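Side-chain contacts in MgGH51 (Meripilus giganteus, PDB 6ZPV), which hydrolyses alpha-L-arabinofuranosides, probably releasing terminal arabinofuranose units from plant cell-wall polysaccharides, as a fungal member of glycoside hydrolase family GH51: residues S91-F96 / G133-A138; E273-F278 / E339-R344; A516-D521 / V619-V624. All blocks are in the same frame, centred on the assembly; numbering follows the deposited sequence. Where two conformers were deposited one is given.

Contact 1: S91-F96 / G133-A138; sequences SGRVGF and GLQTNA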
loop_
_atom_site.group_PDB
_atom_site.type_symbol
_atom_site.label_atom_id
_atom_site.label_comp_id
_atom_site.label_asym_id
_atom_site.label_seq_id
_atom_site.Cartn_x
_atom_site.Cartn_y
_atom_site.Cartn_z
ATOM N N SER A 91 -22.415 37.300 13.163
ATOM C CA SER A 91 -23.407 36.479 13.860
ATOM C C SER A 91 -23.490 35.126 13.148
ATOM O O SER A 91 -23.112 35.018 11.943
ATOM C CB SER A 91 -24.796 37.114 13.901
ATOM O OG SER A 91 -25.405 37.050 12.649
ATOM N N GLY A 92 -24.065 34.144 13.826
ATOM C CA GLY A 92 -24.275 32.825 13.250
ATOM C C GLY A 92 -23.010 32.007 13.237
ATOM O O GLY A 92 -21.941 32.478 13.634
ATOM N N ARG A 93 -23.111 30.763 12.783
ATOM C CA ARG A 93 -21.895 29.913 12.810
ATOM C C ARG A 93 -20.849 30.538 11.899
ATOM O O ARG A 93 -21.120 30.938 10.756
ATOM C CB ARG A 93 -22.287 28.488 12.403
ATOM C CG ARG A 93 -22.732 28.277 10.963
ATOM C CD ARG A 93 -23.393 26.937 10.691
ATOM N NE ARG A 93 -22.558 25.782 10.974
ATOM C CZ ARG A 93 -22.013 24.955 10.099
ATOM N NH1 ARG A 93 -22.076 25.141 8.812
ATOM N NH2 ARG A 93 -21.414 23.876 10.557
ATOM N N VAL A 94 -19.634 30.545 12.378
ATOM C CA VAL A 94 -18.458 31.086 11.638
ATOM C C VAL A 94 -17.319 30.116 11.902
ATOM O O VAL A 94 -17.142 29.701 13.060
ATOM C CB VAL A 94 -18.156 32.559 12.030
ATOM C CG1 VAL A 94 -16.926 33.066 11.283
ATOM C CG2 VAL A 94 -19.359 33.501 11.804
ATOM N N GLY A 95 -16.519 29.758 10.908
ATOM C CA GLY A 95 -15.508 28.749 11.084
ATOM C C GLY A 95 -14.981 28.299 9.774
ATOM O O GLY A 95 -14.744 29.126 8.888
ATOM N N PHE A 96 -14.749 26.982 9.648
ATOM C CA PHE A 96 -14.094 26.472 8.433
ATOM C C PHE A 96 -14.409 24.972 8.311
ATOM O O PHE A 96 -14.759 24.312 9.282
ATOM C CB PHE A 96 -12.592 26.766 8.462
ATOM C CG PHE A 96 -11.944 26.431 9.771
ATOM C CD1 PHE A 96 -11.424 25.169 10.036
ATOM C CD2 PHE A 96 -11.791 27.417 10.762
ATOM C CE1 PHE A 96 -10.842 24.902 11.247
ATOM C CE2 PHE A 96 -11.224 27.125 11.979
ATOM C CZ PHE A 96 -10.745 25.866 12.214
ATOM N N GLY A 133 -17.624 19.003 14.001
ATOM C CA GLY A 133 -18.634 18.094 13.460
ATOM C C GLY A 133 -18.423 17.721 12.047
ATOM O O GLY A 133 -17.365 17.939 11.436
ATOM N N LEU A 134 -19.446 17.018 11.526
ATOM C CA LEU A 134 -19.535 16.621 10.127
ATOM C C LEU A 134 -20.818 17.256 9.524
ATOM O O LEU A 134 -21.842 17.236 10.202
ATOM C CB LEU A 134 -19.576 15.095 10.019
ATOM C CG LEU A 134 -18.240 14.428 10.287
ATOM C CD1 LEU A 134 -18.452 12.960 10.707
ATOM C CD2 LEU A 134 -17.359 14.496 9.044
ATOM N N GLN A 135 -20.703 17.785 8.308
ATOM C CA GLN A 135 -21.842 18.376 7.603
ATOM C C GLN A 135 -21.846 17.846 6.181
ATOM O O GLN A 135 -20.807 17.547 5.611
ATOM C CB GLN A 135 -21.786 19.905 7.685
ATOM C CG GLN A 135 -20.590 20.513 6.964
ATOM C CD GLN A 135 -20.659 22.014 6.936
ATOM O OE1 GLN A 135 -20.802 22.652 7.955
ATOM N NE2 GLN A 135 -20.539 22.589 5.734
ATOM N N THR A 136 -23.055 17.844 5.593
ATOM C CA THR A 136 -23.095 17.761 4.142
ATOM C C THR A 136 -22.385 18.956 3.498
ATOM O O THR A 136 -22.328 20.042 4.153
ATOM C CB THR A 136 -24.507 17.629 3.597
ATOM O OG1 THR A 136 -25.178 18.881 3.827
ATOM C CG2 THR A 136 -25.264 16.481 4.252
ATOM N N ASN A 137 -21.910 18.819 2.248
ATOM C CA ASN A 137 -21.237 19.965 1.614
ATOM C C ASN A 137 -22.277 21.087 1.377
ATOM O O ASN A 137 -21.823 22.199 1.213
ATOM C CB ASN A 137 -20.436 19.562 0.378
ATOM C CG ASN A 137 -19.143 18.903 0.795
ATOM O OD1 ASN A 137 -18.811 18.841 1.984
ATOM N ND2 ASN A 137 -18.423 18.361 -0.140
ATOM N N ALA A 138 -23.588 20.825 1.364
ATOM C CA ALA A 138 -24.623 21.905 1.273
ATOM C C ALA A 138 -24.793 22.707 2.577
ATOM O O ALA A 138 -25.474 23.689 2.587
ATOM C CB ALA A 138 -25.940 21.298 0.809
#
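Arg93 and Gln135 reach for each other along one face of a five-stranded antiparallel sheet, part of a beta sandwich, and show how long polar side chains can join strands that are not neighbours. Strand 174-181 runs between their strands, so the two side chains together span it. From CB, which heads toward the other segment, CG turns into the position between the backbone N and the carbonyl carbon. The methylene run then continues extended to CD, with Ile60 and Thr179 among the residues beside the side chain. The turn comes about the CG-CD bond (chi3 -60°), which swings NE and the guanidinium round to meet the amide of Gln135 end-on, while Phe177 supplies a cation-pi partner. Both terminal nitrogens converge on a single oxygen: Arg93 NH1 lies 2.9 Å from Gln135 OE1, and NH2 matches it, also at 2.9 Å from OE1. Replacing Arg93 with a leucine would probably leave OE1 of the buried Gln135 without either of these donors and its amide freer to turn. The amide and guanidinium planes are only 28° apart, and OE1 lies close to the guanidinium plane. Within this shared grip the two bonds differ in approach: NH2 meets OE1 nearly in line with the carbonyl (C=O...N angle 171°), whereas NH1 comes from the flank, somewhat tilted from the carbonyl plane.

Contact 2: E273-F278 / E339-R344; sequences EYLQFF and EPFTLR. With SO4 (sulfate ion), chain R.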
loop_
_atom_site.group_PDB
_atom_site.type_symbol
_atom_site.label_atom_id
_atom_site.label_comp_id
_atom_site.label_asym_id
_atom_site.label_seq_id
_atom_site.Cartn_x
_atom_site.Cartn_y
_atom_site.Cartn_z
ATOM N N GLU A 273 3.176 1.858 12.615
ATOM C CA GLU A 273 1.852 1.528 12.055
ATOM C C GLU A 273 1.972 0.424 11.009
ATOM O O GLU A 273 1.144 -0.507 10.968
ATOM C CB GLU A 273 1.162 2.756 11.506
ATOM C CG GLU A 273 0.788 3.820 12.554
ATOM C CD GLU A 273 1.894 4.714 13.053
ATOM O OE1 GLU A 273 2.895 4.843 12.294
ATOM O OE2 GLU A 273 1.762 5.308 14.128
ATOM N N TYR A 274 3.005 0.491 10.165
ATOM C CA TYR A 274 3.267 -0.606 9.211
ATOM C C TYR A 274 3.455 -1.931 9.969
ATOM O O TYR A 274 2.815 -2.929 9.635
ATOM C CB TYR A 274 4.506 -0.273 8.343
ATOM C CG TYR A 274 4.349 0.725 7.242
ATOM C CD1 TYR A 274 3.589 0.413 6.122
ATOM C CD2 TYR A 274 5.028 1.939 7.235
ATOM C CE1 TYR A 274 3.519 1.257 5.015
ATOM C CE2 TYR A 274 4.939 2.804 6.159
ATOM C CZ TYR A 274 4.182 2.469 5.049
ATOM O OH TYR A 274 4.123 3.257 3.919
ATOM N N LEU A 275 4.374 -1.925 10.925
ATOM C CA LEU A 275 4.703 -3.169 11.615
ATOM C C LEU A 275 3.506 -3.767 12.358
ATOM O O LEU A 275 3.314 -5.000 12.306
ATOM C CB LEU A 275 5.874 -2.938 12.586
ATOM C CG LEU A 275 7.190 -2.525 11.932
ATOM C CD1 LEU A 275 8.185 -2.041 12.960
ATOM C CD2 LEU A 275 7.768 -3.676 11.123
ATOM N N GLN A 276 2.686 -2.921 12.962
ATOM C CA GLN A 276 1.485 -3.408 13.662
ATOM C C GLN A 276 0.534 -4.052 12.639
ATOM O O GLN A 276 -0.103 -5.073 12.953
ATOM C CB GLN A 276 0.804 -2.278 14.440
ATOM C CG GLN A 276 -0.312 -2.775 15.321
ATOM C CD GLN A 276 0.167 -3.792 16.351
ATOM O OE1 GLN A 276 0.964 -3.420 17.238
ATOM N NE2 GLN A 276 -0.351 -5.021 16.316
ATOM N N PHE A 277 0.395 -3.465 11.460
ATOM C CA PHE A 277 -0.473 -4.062 10.428
ATOM C C PHE A 277 0.036 -5.439 10.017
ATOM O O PHE A 277 -0.760 -6.374 9.823
ATOM C CB PHE A 277 -0.509 -3.136 9.211
ATOM C CG PHE A 277 -1.382 -3.622 8.088
ATOM C CD1 PHE A 277 -2.718 -3.935 8.318
ATOM C CD2 PHE A 277 -0.906 -3.679 6.795
ATOM C CE1 PHE A 277 -3.535 -4.372 7.292
ATOM C CE2 PHE A 277 -1.744 -4.077 5.766
ATOM C CZ PHE A 277 -3.042 -4.367 6.001
ATOM N N PHE A 278 1.362 -5.603 9.932
ATOM C CA PHE A 278 1.926 -6.921 9.601
ATOM C C PHE A 278 1.561 -7.954 10.690
ATOM O O PHE A 278 1.105 -9.077 10.369
ATOM C CB PHE A 278 3.438 -6.839 9.388
ATOM C CG PHE A 278 3.889 -5.774 8.432
ATOM C CD1 PHE A 278 3.052 -5.249 7.452
ATOM C CD2 PHE A 278 5.149 -5.228 8.547
ATOM C CE1 PHE A 278 3.474 -4.217 6.637
ATOM C CE2 PHE A 278 5.566 -4.191 7.725
ATOM C CZ PHE A 278 4.714 -3.654 6.812
ATOM N N GLU A 339 8.342 -6.553 22.367
ATOM C CA GLU A 339 8.766 -7.750 21.607
ATOM C C GLU A 339 9.277 -7.284 20.239
ATOM O O GLU A 339 8.698 -6.384 19.621
ATOM C CB GLU A 339 7.592 -8.726 21.418
ATOM C CG GLU A 339 7.146 -9.356 22.713
ATOM C CD GLU A 339 8.230 -10.109 23.448
ATOM O OE1 GLU A 339 9.049 -10.726 22.795
ATOM O OE2 GLU A 339 8.213 -10.067 24.691
ATOM N N PRO A 340 10.313 -7.931 19.686
ATOM C CA PRO A 340 10.715 -7.665 18.309
ATOM C C PRO A 340 9.610 -8.066 17.343
ATOM O O PRO A 340 8.934 -9.085 17.575
ATOM C CB PRO A 340 11.981 -8.464 18.130
ATOM C CG PRO A 340 11.773 -9.620 19.109
ATOM C CD PRO A 340 11.140 -8.985 20.337
ATOM N N PHE A 341 9.572 -7.396 16.222
ATOM C CA PHE A 341 8.755 -7.840 15.074
ATOM C C PHE A 341 9.558 -8.816 14.211
ATOM O O PHE A 341 10.776 -8.816 14.299
ATOM C CB PHE A 341 8.318 -6.615 14.252
ATOM C CG PHE A 341 7.297 -5.723 14.914
ATOM C CD1 PHE A 341 5.938 -5.970 14.794
ATOM C CD2 PHE A 341 7.720 -4.608 15.628
ATOM C CE1 PHE A 341 5.003 -5.118 15.350
ATOM C CE2 PHE A 341 6.778 -3.743 16.164
ATOM C CZ PHE A 341 5.440 -4.023 16.033
ATOM N N THR A 342 8.868 -9.561 13.369
ATOM C CA THR A 342 9.509 -10.408 12.369
ATOM C C THR A 342 10.238 -9.508 11.338
ATOM O O THR A 342 9.611 -8.544 10.846
ATOM C CB THR A 342 8.463 -11.256 11.610
ATOM O OG1 THR A 342 7.817 -12.081 12.569
ATOM C CG2 THR A 342 9.077 -12.067 10.499
ATOM N N LEU A 343 11.470 -9.871 10.971
ATOM C CA LEU A 343 12.137 -9.201 9.814
ATOM C C LEU A 343 13.210 -10.149 9.283
ATOM O O LEU A 343 14.229 -10.357 9.922
ATOM C CB LEU A 343 12.766 -7.870 10.207
ATOM C CG LEU A 343 13.496 -7.146 9.107
ATOM C CD1 LEU A 343 12.589 -6.668 7.997
ATOM C CD2 LEU A 343 14.302 -5.975 9.672
ATOM N N ARG A 344 12.985 -10.710 8.099
ATOM C CA ARG A 344 13.905 -11.647 7.471
ATOM C C ARG A 344 14.583 -11.064 6.245
ATOM O O ARG A 344 15.580 -11.659 5.789
ATOM C CB ARG A 344 13.192 -12.956 7.083
ATOM C CG ARG A 344 12.566 -13.677 8.266
ATOM C CD ARG A 344 12.248 -15.105 7.953
ATOM N NE ARG A 344 11.256 -15.270 6.936
ATOM C CZ ARG A 344 11.021 -16.356 6.182
ATOM N NH1 ARG A 344 10.019 -16.379 5.331
ATOM N NH2 ARG A 344 11.794 -17.410 6.267
HETATM S S SO4 R . 9.958 -19.899 3.635
HETATM O O1 SO4 R . 9.251 -18.615 3.442
HETATM O O2 SO4 R . 10.494 -20.101 4.946
HETATM O O3 SO4 R . 11.110 -19.908 2.653
HETATM O O4 SO4 R . 9.032 -20.927 3.184
#
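The Phe341 ring carries the contact, with Leu275 pressed against one of its faces. Leu275 CB sits almost over the middle of that ring, 3.5 Å from its centroid and just 7° off the normal, which makes a clear CH-pi contact. The leucine covers more of the face with its CD1, which lies 3.7 Å from Phe341 CD2. Toward the opposite rim, backbone takes over: Leu275 O approaches Phe341 CE1 to 3.5 Å, and Gln276 N comes near the same carbon obliquely. The ring therefore rests on a helix turn made of methylene, methyl and peptide together. In Phe341, CG stands opposite the carbonyl carbon and beside the backbone N (chi1 -70°), a setting that carries the ring across to the helix; His337 stacks with it as well. A second flat group, the Phe278 ring, has the carbonyl oxygen of Tyr274, one turn earlier in the helix, over the centre of one face.

At the far end of 339-344 the Arg344 guanidinium uses its edge. Its NH1 donates to sulfate O1 at 3.0 Å along a nearly straight bond (168°), and NH2 donates more distantly to O2 at 3.3 Å. Ser15 also binds this ion, probably a remnant of the crystallisation liquor, while Arg344 NE makes a salt bridge with Glu284.

The setting is the (beta/alpha)8 barrel of the catalytic domain. Helix 271-281 precedes strand 284-289, and the loop containing Phe341 leads into the adjacent parallel strand 345-348; Val319 of helix 306-320 touches both Leu275 and Phe341, so the loop residue is packed between helix 271-281 and helix 306-320.

Contact 3: A516-D521 / V619-V624; sequences ALNKGD and VSVITV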
loop_
_atom_site.group_PDB
_atom_site.type_symbol
_atom_site.label_atom_id
_atom_site.label_comp_id
_atom_site.label_asym_id
_atom_site.label_seq_id
_atom_site.Cartn_x
_atom_site.Cartn_y
_atom_site.Cartn_z
ATOM N N ALA A 516 -2.809 -16.823 -4.542
ATOM C CA ALA A 516 -2.290 -16.810 -3.172
ATOM C C ALA A 516 -3.096 -17.663 -2.222
ATOM O O ALA A 516 -2.518 -18.265 -1.303
ATOM C CB ALA A 516 -2.247 -15.366 -2.661
ATOM N N LEU A 517 -4.413 -17.717 -2.372
ATOM C CA LEU A 517 -5.235 -18.496 -1.424
ATOM C C LEU A 517 -5.285 -19.989 -1.781
ATOM O O LEU A 517 -5.829 -20.801 -0.963
ATOM C CB LEU A 517 -6.662 -17.982 -1.447
ATOM C CG LEU A 517 -6.899 -16.648 -0.751
ATOM C CD1 LEU A 517 -8.372 -16.357 -0.738
ATOM C CD2 LEU A 517 -6.375 -16.627 0.685
ATOM N N ASN A 518 -4.809 -20.388 -2.920
ATOM C CA ASN A 518 -4.897 -21.760 -3.431
ATOM C C ASN A 518 -3.466 -22.223 -3.815
ATOM O O ASN A 518 -3.177 -22.465 -4.984
ATOM C CB ASN A 518 -5.885 -21.825 -4.607
ATOM C CG ASN A 518 -7.231 -21.280 -4.241
ATOM O OD1 ASN A 518 -8.041 -21.929 -3.584
ATOM N ND2 ASN A 518 -7.497 -20.080 -4.665
ATOM N N LYS A 519 -2.614 -22.299 -2.840
ATOM C CA LYS A 519 -1.166 -22.506 -3.020
ATOM C C LYS A 519 -0.667 -23.520 -1.969
ATOM O O LYS A 519 -0.777 -23.278 -0.753
ATOM C CB LYS A 519 -0.368 -21.214 -2.845
ATOM C CG LYS A 519 1.124 -21.379 -3.166
ATOM C CD LYS A 519 1.997 -20.420 -2.396
ATOM C CE LYS A 519 2.169 -20.841 -1.011
ATOM N NZ LYS A 519 2.901 -19.869 -0.263
ATOM N N GLY A 520 -0.231 -24.632 -2.436
ATOM C CA GLY A 520 0.349 -25.617 -1.567
ATOM C C GLY A 520 1.818 -25.317 -1.224
ATOM O O GLY A 520 2.420 -24.366 -1.744
ATOM N N ASP A 521 2.388 -26.163 -0.410
ATOM C CA ASP A 521 3.801 -26.134 -0.029
ATOM C C ASP A 521 4.647 -27.091 -0.844
ATOM O O ASP A 521 5.873 -27.043 -0.729
ATOM C CB ASP A 521 3.974 -26.317 1.493
ATOM C CG ASP A 521 3.449 -27.623 2.025
ATOM O OD1 ASP A 521 2.929 -28.425 1.233
ATOM O OD2 ASP A 521 3.636 -27.884 3.233
ATOM N N VAL A 619 -8.968 -17.264 -15.841
ATOM C CA VAL A 619 -8.112 -17.779 -14.788
ATOM C C VAL A 619 -8.984 -18.751 -13.993
ATOM O O VAL A 619 -10.055 -18.363 -13.504
ATOM C CB VAL A 619 -7.583 -16.700 -13.821
ATOM C CG1 VAL A 619 -6.660 -17.321 -12.787
ATOM C CG2 VAL A 619 -6.879 -15.599 -14.609
ATOM N N SER A 620 -8.530 -19.994 -13.847
ATOM C CA SER A 620 -9.311 -21.048 -13.183
ATOM C C SER A 620 -8.457 -21.721 -12.130
ATOM O O SER A 620 -7.246 -21.927 -12.342
ATOM C CB SER A 620 -9.846 -22.069 -14.160
ATOM O OG SER A 620 -10.552 -21.446 -15.234
ATOM N N VAL A 621 -9.096 -22.178 -11.072
ATOM C CA VAL A 621 -8.436 -23.022 -10.051
ATOM C C VAL A 621 -9.344 -24.224 -9.815
ATOM O O VAL A 621 -10.519 -24.043 -9.442
ATOM C CB VAL A 621 -8.223 -22.287 -8.728
ATOM C CG1 VAL A 621 -7.513 -23.204 -7.736
ATOM C CG2 VAL A 621 -7.462 -20.984 -8.952
ATOM N N ILE A 622 -8.788 -25.404 -9.998
ATOM C CA ILE A 622 -9.472 -26.664 -9.676
ATOM C C ILE A 622 -8.768 -27.221 -8.452
ATOM O O ILE A 622 -7.524 -27.405 -8.485
ATOM C CB ILE A 622 -9.470 -27.670 -10.848
ATOM C CG1 ILE A 622 -10.283 -27.087 -11.990
ATOM C CG2 ILE A 622 -10.038 -29.017 -10.363
ATOM C CD1 ILE A 622 -10.222 -27.905 -13.292
ATOM N N THR A 623 -9.510 -27.511 -7.371
ATOM C CA THR A 623 -8.938 -28.077 -6.140
ATOM C C THR A 623 -9.495 -29.477 -5.945
ATOM O O THR A 623 -10.734 -29.638 -5.815
ATOM C CB THR A 623 -9.228 -27.198 -4.935
ATOM O OG1 THR A 623 -8.764 -25.860 -5.195
ATOM C CG2 THR A 623 -8.561 -27.732 -3.696
ATOM N N VAL A 624 -8.615 -30.446 -5.850
ATOM C CA VAL A 624 -8.970 -31.850 -5.543
ATOM C C VAL A 624 -8.122 -32.284 -4.348
ATOM O O VAL A 624 -7.184 -31.575 -3.956
ATOM C CB VAL A 624 -8.722 -32.751 -6.778
ATOM C CG1 VAL A 624 -9.697 -32.388 -7.868
ATOM C CG2 VAL A 624 -7.296 -32.765 -7.277
HETATM O O HOH W 1 -9.120 -24.303 -2.994
#
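Where helix 507-517 gives way to the C-terminal beta domain, Asn518 rests on Val621 of strand 618-625 and reaches Thr623 through a water, an example of one polar residue serving a helix end and a sheet at once. The apolar part of the contact is small. Asn518 CB lies 3.8 Å from Val621 CG1, and its amide carbon CG is 4.0 Å from the same methyl, so the valine meets the root of the asparagine through a single branch. That branch is set opposite the backbone N (chi1 -179°), and it is CG1 rather than CG2 that faces the loop. The two side chains cross at a slant.

The amide works in two directions. Its nitrogen, Asn518 ND2, bonds back to the carbonyl oxygen of Leu514, four residues earlier, which fixes the rotation of the group. Its oxygen faces the strand but stops short of it: Asn518 OD1 and Thr623 OG1 are 4.3 Å apart, and a water fills the step. This water donates to Asn518 OD1 at 2.7 Å and also lies 2.7 Å from Thr623 OG1 in a hydrogen bond. Both amide ends of the buried asparagine are thus engaged. Its main-chain oxygen accepts a further bond from Lys551 NZ, which belongs to strand 547-554 beside Val621.

Val621 and Thr623, two residues apart, present their side chains to this same segment, as expected of an extended strand. Strand 618-625 is an inner member of its sheet, flanked by 547-554 and 575-582. A barrel domain followed by such an antiparallel beta domain is characteristic of GH51 arabinofuranosidases, and this water-bridged joint lies at the passage between them.

In the fold
After the first barrel strand, 20-21, the chain leaves for the beta sandwich, where contact 1 closes a 36-residue excursion by joining strands 93-98 and 127-136. It then returns to the parallel barrel, where contact 2 brings helix 271-281 back together with the approach to strand 345-348 after 60 intervening residues. Contact 3 spans the longest interval, 97 residues, from the end of helix 507-517 to the final strand, 618-625. The three follow in series, none nested or crossed. Contact 1 stands well apart, its nearest atoms about 21 Å from contact 2 and 33 Å from contact 3; contacts 2 and 3 approach to about 10 Å without touching.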